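Local coordinates for protein pyruvate kinase (Cryptosporidium parvum, PDB 4DRS) that probably catalyses the last step of glycolysis, transferring the phosphoryl group of phosphoenolpyruvate to ADP to give pyruvate and ATP, at residues A420-I431 against L496-H507. Numbering follows the deposited sequence.
Sequences AHDVNAKLIITI and LIESGDFAIAVH
Ile-428 to Thr-430 pair in parallel with Ile-504 to Val-506, the strand axes 4.6 Å apart and 17° from alignment, in a ladder of backbone hydrogen bonds from Lys-426 N–Phe-502 O to Ile-431 N–Val-506 O. After the helix end, closed by a Schellman motif at Asn-424, a water bridges Asn-424 O and Phe-502 N. On one face, Ile-504 reaches back to helix 408-422: chi1 of -50° sets CG1 anti to the carbonyl carbon and 3.7 Å from Ala-420 CB, and chi2 of -61° swings CD1 toward Ala-420 N. Alanine's small methyl permits this closeness. Val-423 crosses Phe-502 at about a right angle, its CG2 4.0 Å from Phe-502 CB. On the other face, Leu-427 turns its end toward the loop before strand 502-506 and sets CD1 3.7 Å from Ile-497 CB, while Ala-503 leaves room for Ile-429, whose CD1 is 4.3 Å from Ala-503 CB. Lys-426 lays its aliphatic CG 3.6 Å from Asp-501 OD2, which also accepts a bond from Glu-498 N, bracing the type II turn, where Gly-500, lacking a side chain, takes the required positive phi at little cost. Ile-431 and His-507 lie side by side, CB to CB 3.5 Å. These are central strands of the C-terminal alpha/beta domain, flanked by strands 449-454 and 519-524; helix 436-443 packs on Ile-428, Thr-430 and Val-506, and helix 480-493 on Leu-427, Ile-431 and Ile-497.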
# COMPACT_ATOMS: atom_id res chain seq x y z
N ALA A 420 -1.98 1.16 -21.72
CA ALA A 420 -1.26 0.02 -22.27
C ALA A 420 -1.31 -1.16 -21.30
O ALA A 420 -1.46 -2.30 -21.71
CB ALA A 420 0.18 0.39 -22.58
N HIS A 421 -1.21 -0.84 -20.01
CA HIS A 421 -1.29 -1.84 -18.96
C HIS A 421 -2.67 -2.42 -18.84
O HIS A 421 -2.83 -3.63 -18.77
CB HIS A 421 -0.84 -1.23 -17.63
CG HIS A 421 -0.99 -2.16 -16.46
ND1 HIS A 421 -0.15 -3.19 -16.24
CD2 HIS A 421 -1.93 -2.19 -15.44
CE1 HIS A 421 -0.53 -3.85 -15.13
NE2 HIS A 421 -1.62 -3.24 -14.64
N ASP A 422 -3.68 -1.55 -18.85
CA ASP A 422 -5.07 -1.95 -18.66
C ASP A 422 -5.63 -2.84 -19.78
O ASP A 422 -6.47 -3.69 -19.52
CB ASP A 422 -5.96 -0.73 -18.45
CG ASP A 422 -5.80 -0.11 -17.07
OD1 ASP A 422 -5.39 -0.82 -16.13
OD2 ASP A 422 -6.07 1.10 -16.93
N VAL A 423 -5.18 -2.64 -21.02
CA VAL A 423 -5.63 -3.49 -22.13
C VAL A 423 -4.60 -4.55 -22.52
O VAL A 423 -4.83 -5.32 -23.45
CB VAL A 423 -6.05 -2.69 -23.39
CG1 VAL A 423 -7.20 -1.75 -23.07
CG2 VAL A 423 -4.86 -1.96 -24.00
N ASN A 424 -3.47 -4.57 -21.81
CA ASN A 424 -2.37 -5.49 -22.10
C ASN A 424 -1.82 -5.29 -23.52
O ASN A 424 -1.59 -6.25 -24.27
CB ASN A 424 -2.79 -6.94 -21.85
CG ASN A 424 -1.61 -7.90 -21.85
OD1 ASN A 424 -0.58 -7.64 -21.22
ND2 ASN A 424 -1.76 -9.02 -22.55
N ALA A 425 -1.60 -4.02 -23.88
CA ALA A 425 -1.06 -3.65 -25.19
C ALA A 425 0.39 -4.10 -25.35
O ALA A 425 1.09 -4.33 -24.36
CB ALA A 425 -1.17 -2.14 -25.39
N LYS A 426 0.83 -4.21 -26.59
CA LYS A 426 2.19 -4.65 -26.89
C LYS A 426 3.10 -3.50 -27.25
O LYS A 426 4.32 -3.60 -27.10
CB LYS A 426 2.19 -5.70 -28.01
CG LYS A 426 1.28 -6.91 -27.75
CD LYS A 426 1.67 -7.67 -26.49
CE LYS A 426 0.73 -8.85 -26.25
NZ LYS A 426 1.03 -9.53 -24.96
N LEU A 427 2.52 -2.39 -27.71
CA LEU A 427 3.30 -1.23 -28.14
C LEU A 427 2.66 0.09 -27.75
O LEU A 427 1.43 0.21 -27.67
CB LEU A 427 3.50 -1.24 -29.66
CG LEU A 427 4.33 -2.33 -30.33
CD1 LEU A 427 4.13 -2.23 -31.83
CD2 LEU A 427 5.81 -2.22 -29.98
N ILE A 428 3.51 1.09 -27.52
CA ILE A 428 3.07 2.48 -27.41
C ILE A 428 3.71 3.25 -28.57
O ILE A 428 4.93 3.44 -28.60
CB ILE A 428 3.45 3.12 -26.06
CG1 ILE A 428 2.87 2.30 -24.89
CG2 ILE A 428 2.97 4.56 -26.00
CD1 ILE A 428 3.31 2.77 -23.52
N ILE A 429 2.87 3.68 -29.51
CA ILE A 429 3.35 4.43 -30.68
C ILE A 429 3.08 5.92 -30.48
O ILE A 429 1.96 6.32 -30.16
CB ILE A 429 2.70 3.93 -31.99
CG1 ILE A 429 2.91 2.43 -32.15
CG2 ILE A 429 3.26 4.68 -33.19
CD1 ILE A 429 2.07 1.80 -33.24
N THR A 430 4.12 6.73 -30.67
CA THR A 430 3.99 8.18 -30.52
C THR A 430 4.44 8.94 -31.77
O THR A 430 5.55 8.76 -32.26
CB THR A 430 4.69 8.71 -29.24
OG1 THR A 430 4.50 10.12 -29.14
CG2 THR A 430 6.19 8.40 -29.25
N ILE A 431 3.55 9.77 -32.29
CA ILE A 431 3.87 10.64 -33.42
C ILE A 431 4.40 11.94 -32.83
O ILE A 431 3.69 12.64 -32.11
CB ILE A 431 2.63 10.90 -34.32
CG1 ILE A 431 2.11 9.58 -34.91
CG2 ILE A 431 2.96 11.88 -35.43
CD1 ILE A 431 0.76 9.70 -35.59
N LEU A 496 7.45 -7.30 -33.46
CA LEU A 496 7.21 -6.54 -32.24
C LEU A 496 5.74 -6.60 -31.83
O LEU A 496 5.42 -6.40 -30.66
CB LEU A 496 7.68 -5.09 -32.40
CG LEU A 496 9.14 -4.86 -32.81
CD1 LEU A 496 9.38 -3.39 -33.12
CD2 LEU A 496 10.10 -5.35 -31.75
N ILE A 497 4.87 -6.87 -32.80
CA ILE A 497 3.42 -6.95 -32.57
C ILE A 497 2.78 -7.97 -33.53
O ILE A 497 3.33 -8.26 -34.60
CB ILE A 497 2.74 -5.56 -32.68
CG1 ILE A 497 1.30 -5.61 -32.15
CG2 ILE A 497 2.81 -5.02 -34.11
CD1 ILE A 497 0.68 -4.26 -31.84
N GLU A 498 1.62 -8.50 -33.15
CA GLU A 498 0.87 -9.45 -33.97
C GLU A 498 -0.56 -8.95 -34.22
O GLU A 498 -1.02 -8.03 -33.55
CB GLU A 498 0.82 -10.82 -33.30
CG GLU A 498 2.18 -11.41 -32.96
CD GLU A 498 2.09 -12.67 -32.12
OE1 GLU A 498 1.43 -12.63 -31.05
OE2 GLU A 498 2.68 -13.69 -32.52
N SER A 499 -1.24 -9.56 -35.19
CA SER A 499 -2.63 -9.24 -35.49
C SER A 499 -3.52 -9.49 -34.27
O SER A 499 -3.34 -10.48 -33.56
CB SER A 499 -3.14 -10.05 -36.68
OG SER A 499 -2.53 -9.62 -37.88
N GLY A 500 -4.47 -8.59 -34.03
CA GLY A 500 -5.36 -8.70 -32.88
C GLY A 500 -4.83 -8.07 -31.60
O GLY A 500 -5.60 -7.84 -30.67
N ASP A 501 -3.53 -7.79 -31.56
CA ASP A 501 -2.91 -7.13 -30.41
C ASP A 501 -3.24 -5.63 -30.37
O ASP A 501 -3.44 -5.00 -31.41
CB ASP A 501 -1.39 -7.31 -30.42
CG ASP A 501 -0.96 -8.74 -30.11
OD1 ASP A 501 -1.76 -9.51 -29.54
OD2 ASP A 501 0.20 -9.08 -30.42
N PHE A 502 -3.29 -5.08 -29.16
CA PHE A 502 -3.53 -3.66 -28.98
C PHE A 502 -2.25 -2.85 -28.98
O PHE A 502 -1.19 -3.33 -28.56
CB PHE A 502 -4.30 -3.39 -27.68
CG PHE A 502 -5.73 -3.88 -27.70
CD1 PHE A 502 -6.67 -3.31 -28.56
CD2 PHE A 502 -6.13 -4.91 -26.85
CE1 PHE A 502 -7.98 -3.77 -28.58
CE2 PHE A 502 -7.44 -5.36 -26.87
CZ PHE A 502 -8.37 -4.79 -27.73
N ALA A 503 -2.36 -1.62 -29.47
CA ALA A 503 -1.30 -0.62 -29.36
C ALA A 503 -1.93 0.70 -28.94
O ALA A 503 -3.06 1.01 -29.33
CB ALA A 503 -0.56 -0.47 -30.68
N ILE A 504 -1.20 1.46 -28.14
CA ILE A 504 -1.61 2.81 -27.79
C ILE A 504 -0.96 3.77 -28.78
O ILE A 504 0.25 3.76 -28.96
CB ILE A 504 -1.20 3.19 -26.34
CG1 ILE A 504 -1.61 2.12 -25.33
CG2 ILE A 504 -1.74 4.57 -25.97
CD1 ILE A 504 -3.10 1.85 -25.23
N ALA A 505 -1.79 4.59 -29.41
CA ALA A 505 -1.29 5.63 -30.30
C ALA A 505 -1.40 6.99 -29.63
O ALA A 505 -2.45 7.36 -29.12
CB ALA A 505 -2.05 5.62 -31.62
N VAL A 506 -0.29 7.73 -29.62
CA VAL A 506 -0.23 9.07 -29.04
C VAL A 506 0.28 10.06 -30.08
O VAL A 506 1.26 9.78 -30.77
CB VAL A 506 0.68 9.11 -27.79
CG1 VAL A 506 0.96 10.54 -27.35
CG2 VAL A 506 0.05 8.32 -26.66
N HIS A 507 -0.39 11.20 -30.21
CA HIS A 507 0.11 12.31 -31.04
C HIS A 507 -0.42 13.65 -30.61
O HIS A 507 -0.61 13.88 -29.42
CB HIS A 507 -0.12 12.06 -32.53
CG HIS A 507 -1.57 11.87 -32.93
ND1 HIS A 507 -2.41 12.90 -33.12
CD2 HIS A 507 -2.30 10.71 -33.20
CE1 HIS A 507 -3.63 12.44 -33.48
NE2 HIS A 507 -3.56 11.09 -33.53
O HOH W 1 -2.82 -6.68 -26.81